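Local coordinates for protein YcaO (Methanopyrus kandleri, PDB 6CIB) that binds ATP-type nucleotides and magnesium and, as a YcaO-family enzyme, probably activates peptide backbone amides for thioamidation, at residues A[48-53]-A[77-82]. Sequence-based numbering, arbitrary orientation.
Sequences EIRRRR and MECVER. With MG (magnesium ion), chain H; ADP (adenosine-5'-diphosphate), chain G.
Glu48 OE1 is gripped by two nitrogens of Arg50, the residue whose CB lies 3.6 Å from Cys79 SG across the contact. Both NH1 and NH2 of Arg50 reach Glu48 OE1 at 2.9 Å, end-on and within 1° of the guanidinium plane, and both meet the oxygen on its anti side. Arg50 NH1 also donates to Ile49 O from above the carbonyl plane, while NE pairs with Glu29; these bonds together fix the rotation of the group. Its chain turns back at chi2 (-72°), which carries the guanidinium toward Glu48 and leaves CB and CG against the sulfur. Exchanging Arg50 for leucine would probably leave Glu48 OE1 and Glu29 OE2 without their shared guanidinium mate.

Arg52 reaches across the helix flank. Cys79 O and Arg82 C lie over one face of its guanidinium; Arg52 NE is 3.9 Å from Cys79 O, a packing distance and not a hydrogen bond, and bonds instead to Val32 O, while Arg52 NH2 pairs with Glu86. Arg52 NH1 approaches Arg82 CB at 4.0 Å.

No hydrogen bond joins the segments, whose axes pass 9.9 Å apart at 33°. Another side of the same helix faces the nucleotide: Glu81 OE2 binds magnesium at 2.6 Å, beside Leu148 O, and a magnesium-bound water is hydrogen-bonded to Glu78 OE1. Helix 68-85, packed on a three-stranded antiparallel sheet, thus forms one wall of the YcaO ADP-magnesium site.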
loop_
_atom_site.group_PDB
_atom_site.type_symbol
_atom_site.label_atom_id
_atom_site.label_comp_id
_atom_site.label_asym_id
_atom_site.label_seq_id
_atom_site.Cartn_x
_atom_site.Cartn_y
_atom_site.Cartn_z
ATOM N N GLU A 48 15.434 -5.194 0.125
ATOM C CA GLU A 48 15.561 -6.547 -0.407
ATOM C C GLU A 48 14.885 -6.650 -1.766
ATOM O O GLU A 48 13.774 -6.142 -1.957
ATOM C CB GLU A 48 14.943 -7.547 0.567
ATOM C CG GLU A 48 15.752 -7.752 1.841
ATOM C CD GLU A 48 17.030 -8.546 1.607
ATOM O OE1 GLU A 48 16.994 -9.553 0.874
ATOM O OE2 GLU A 48 18.071 -8.167 2.167
ATOM N N ILE A 49 15.556 -7.286 -2.721
ATOM C CA ILE A 49 14.976 -7.432 -4.068
ATOM C C ILE A 49 14.837 -8.909 -4.386
ATOM O O ILE A 49 15.744 -9.700 -4.102
ATOM C CB ILE A 49 15.779 -6.674 -5.162
ATOM C CG1 ILE A 49 15.736 -5.162 -4.918
ATOM C CG2 ILE A 49 15.231 -6.936 -6.567
ATOM C CD1 ILE A 49 16.994 -4.635 -4.274
ATOM N N ARG A 50 13.689 -9.265 -4.962
ATOM C CA ARG A 50 13.410 -10.631 -5.381
ATOM C C ARG A 50 13.101 -10.695 -6.875
ATOM O O ARG A 50 12.334 -9.876 -7.394
ATOM C CB ARG A 50 12.252 -11.213 -4.560
ATOM C CG ARG A 50 12.488 -11.232 -3.042
ATOM C CD ARG A 50 13.527 -12.283 -2.641
ATOM N NE ARG A 50 13.843 -12.265 -1.208
ATOM C CZ ARG A 50 14.770 -11.493 -0.635
ATOM N NH1 ARG A 50 15.499 -10.657 -1.369
ATOM N NH2 ARG A 50 14.964 -11.552 0.686
ATOM N N ARG A 51 13.727 -11.652 -7.555
ATOM C CA ARG A 51 13.342 -12.030 -8.907
ATOM C C ARG A 51 12.459 -13.274 -8.788
ATOM O O ARG A 51 12.872 -14.290 -8.215
ATOM C CB ARG A 51 14.580 -12.287 -9.777
ATOM C CG ARG A 51 14.281 -12.528 -11.255
ATOM C CD ARG A 51 15.535 -12.436 -12.122
ATOM N NE ARG A 51 16.518 -13.483 -11.835
ATOM C CZ ARG A 51 16.557 -14.682 -12.417
ATOM N NH1 ARG A 51 15.671 -15.022 -13.344
ATOM N NH2 ARG A 51 17.496 -15.558 -12.073
ATOM N N ARG A 52 11.240 -13.158 -9.308
ATOM C CA ARG A 52 10.200 -14.185 -9.191
ATOM C C ARG A 52 9.719 -14.656 -10.576
ATOM O O ARG A 52 9.505 -13.834 -11.465
ATOM C CB ARG A 52 9.012 -13.619 -8.399
ATOM C CG ARG A 52 8.021 -14.661 -7.916
ATOM C CD ARG A 52 6.735 -14.060 -7.371
ATOM N NE ARG A 52 5.636 -14.992 -7.625
ATOM C CZ ARG A 52 4.594 -14.753 -8.410
ATOM N NH1 ARG A 52 4.444 -13.583 -9.012
ATOM N NH2 ARG A 52 3.682 -15.691 -8.578
ATOM N N ARG A 53 9.543 -15.972 -10.737
ATOM C CA ARG A 53 9.035 -16.572 -11.979
ATOM C C ARG A 53 7.656 -17.162 -11.773
ATOM O O ARG A 53 7.429 -17.847 -10.776
ATOM C CB ARG A 53 9.934 -17.725 -12.435
ATOM C CG ARG A 53 11.212 -17.326 -13.127
ATOM C CD ARG A 53 11.636 -18.436 -14.084
ATOM N NE ARG A 53 13.089 -18.564 -14.197
ATOM C CZ ARG A 53 13.899 -17.690 -14.800
ATOM N NH1 ARG A 53 13.419 -16.580 -15.359
ATOM N NH2 ARG A 53 15.206 -17.923 -14.835
HETATM N N MSE A 77 6.946 -11.851 1.790
HETATM C CA MSE A 77 5.488 -11.765 1.833
HETATM C C MSE A 77 4.923 -11.006 0.650
HETATM O O MSE A 77 3.809 -11.287 0.214
HETATM C CB MSE A 77 5.049 -11.221 3.192
HETATM C CG MSE A 77 5.472 -12.113 4.362
HETATM SE SE MSE A 77 4.493 -13.828 4.305
HETATM C CE MSE A 77 2.926 -13.132 5.284
ATOM N N GLU A 78 5.704 -10.068 0.108
ATOM C CA GLU A 78 5.398 -9.397 -1.156
ATOM C C GLU A 78 5.287 -10.423 -2.290
ATOM O O GLU A 78 4.318 -10.401 -3.057
ATOM C CB GLU A 78 6.474 -8.347 -1.466
ATOM C CG GLU A 78 6.324 -7.605 -2.791
ATOM C CD GLU A 78 5.365 -6.432 -2.731
ATOM O OE1 GLU A 78 5.384 -5.676 -1.735
ATOM O OE2 GLU A 78 4.601 -6.252 -3.702
ATOM N N CYS A 79 6.276 -11.317 -2.389
ATOM C CA CYS A 79 6.227 -12.425 -3.347
ATOM C C CYS A 79 5.000 -13.317 -3.149
ATOM O O CYS A 79 4.368 -13.711 -4.127
ATOM C CB CYS A 79 7.515 -13.250 -3.294
ATOM S SG CYS A 79 8.944 -12.305 -3.830
ATOM N N VAL A 80 4.654 -13.592 -1.889
ATOM C CA VAL A 80 3.528 -14.470 -1.544
ATOM C C VAL A 80 2.185 -13.856 -1.974
ATOM O O VAL A 80 1.387 -14.532 -2.632
ATOM C CB VAL A 80 3.521 -14.867 -0.039
ATOM C CG1 VAL A 80 2.201 -15.523 0.358
ATOM C CG2 VAL A 80 4.657 -15.834 0.275
ATOM N N GLU A 81 1.956 -12.582 -1.628
ATOM C CA GLU A 81 0.723 -11.899 -2.011
ATOM C C GLU A 81 0.528 -11.866 -3.532
ATOM O O GLU A 81 -0.594 -12.035 -4.005
ATOM C CB GLU A 81 0.606 -10.492 -1.380
ATOM C CG GLU A 81 1.473 -9.414 -2.005
ATOM C CD GLU A 81 1.140 -8.014 -1.530
ATOM O OE1 GLU A 81 1.136 -7.777 -0.311
ATOM O OE2 GLU A 81 0.906 -7.130 -2.384
ATOM N N ARG A 82 1.617 -11.666 -4.282
ATOM C CA ARG A 82 1.548 -11.635 -5.746
ATOM C C ARG A 82 1.183 -12.996 -6.345
ATOM O O ARG A 82 0.404 -13.058 -7.297
ATOM C CB ARG A 82 2.834 -11.067 -6.368
ATOM C CG ARG A 82 3.060 -9.579 -6.110
ATOM C CD ARG A 82 2.007 -8.687 -6.764
ATOM N NE ARG A 82 2.193 -8.605 -8.220
ATOM C CZ ARG A 82 2.944 -7.694 -8.837
ATOM N NH1 ARG A 82 3.582 -6.765 -8.137
ATOM N NH2 ARG A 82 3.052 -7.710 -10.157
HETATM MG MG MG H . 0.554 -5.118 -0.790
HETATM P PB ADP G . 3.637 -2.541 1.890
HETATM O O1B ADP G . 2.446 -3.388 2.289
HETATM O O2B ADP G . 3.408 -1.047 1.995
HETATM O O3B ADP G . 4.324 -2.964 0.613
HETATM P PA ADP G . 5.765 -3.886 3.335
HETATM O O1A ADP G . 6.114 -3.740 4.791
HETATM O O2A ADP G . 6.886 -3.699 2.347
HETATM O O3A ADP G . 4.656 -2.761 3.118
HETATM O "O5'" ADP G . 5.061 -5.317 3.134
HETATM C "C5'" ADP G . 5.005 -6.082 1.917
HETATM C "C4'" ADP G . 4.062 -7.283 2.119
HETATM O "O4'" ADP G . 4.540 -8.106 3.196
HETATM C "C3'" ADP G . 2.642 -6.886 2.533
HETATM O "O3'" ADP G . 1.701 -7.871 2.061
HETATM C "C2'" ADP G . 2.688 -6.927 4.049
HETATM O "O2'" ADP G . 1.399 -7.091 4.634
HETATM C "C1'" ADP G . 3.615 -8.112 4.299
HETATM N N9 ADP G . 4.383 -8.003 5.560
HETATM C C8 ADP G . 5.291 -7.050 5.843
HETATM N N7 ADP G . 5.811 -7.232 7.078
HETATM C C5 ADP G . 5.253 -8.331 7.596
HETATM C C6 ADP G . 5.377 -9.077 8.870
HETATM N N6 ADP G . 6.233 -8.656 9.830
HETATM N N1 ADP G . 4.603 -10.180 9.027
HETATM C C2 ADP G . 3.744 -10.607 8.069
HETATM N N3 ADP G . 3.589 -9.975 6.883
HETATM C C4 ADP G . 4.308 -8.848 6.594
HETATM O O HOH W 1 2.717 -4.595 -1.162
HETATM O O HOH W 2 0.237 -4.157 1.191
HETATM O O HOH W 3 -0.275 -3.906 -2.447
#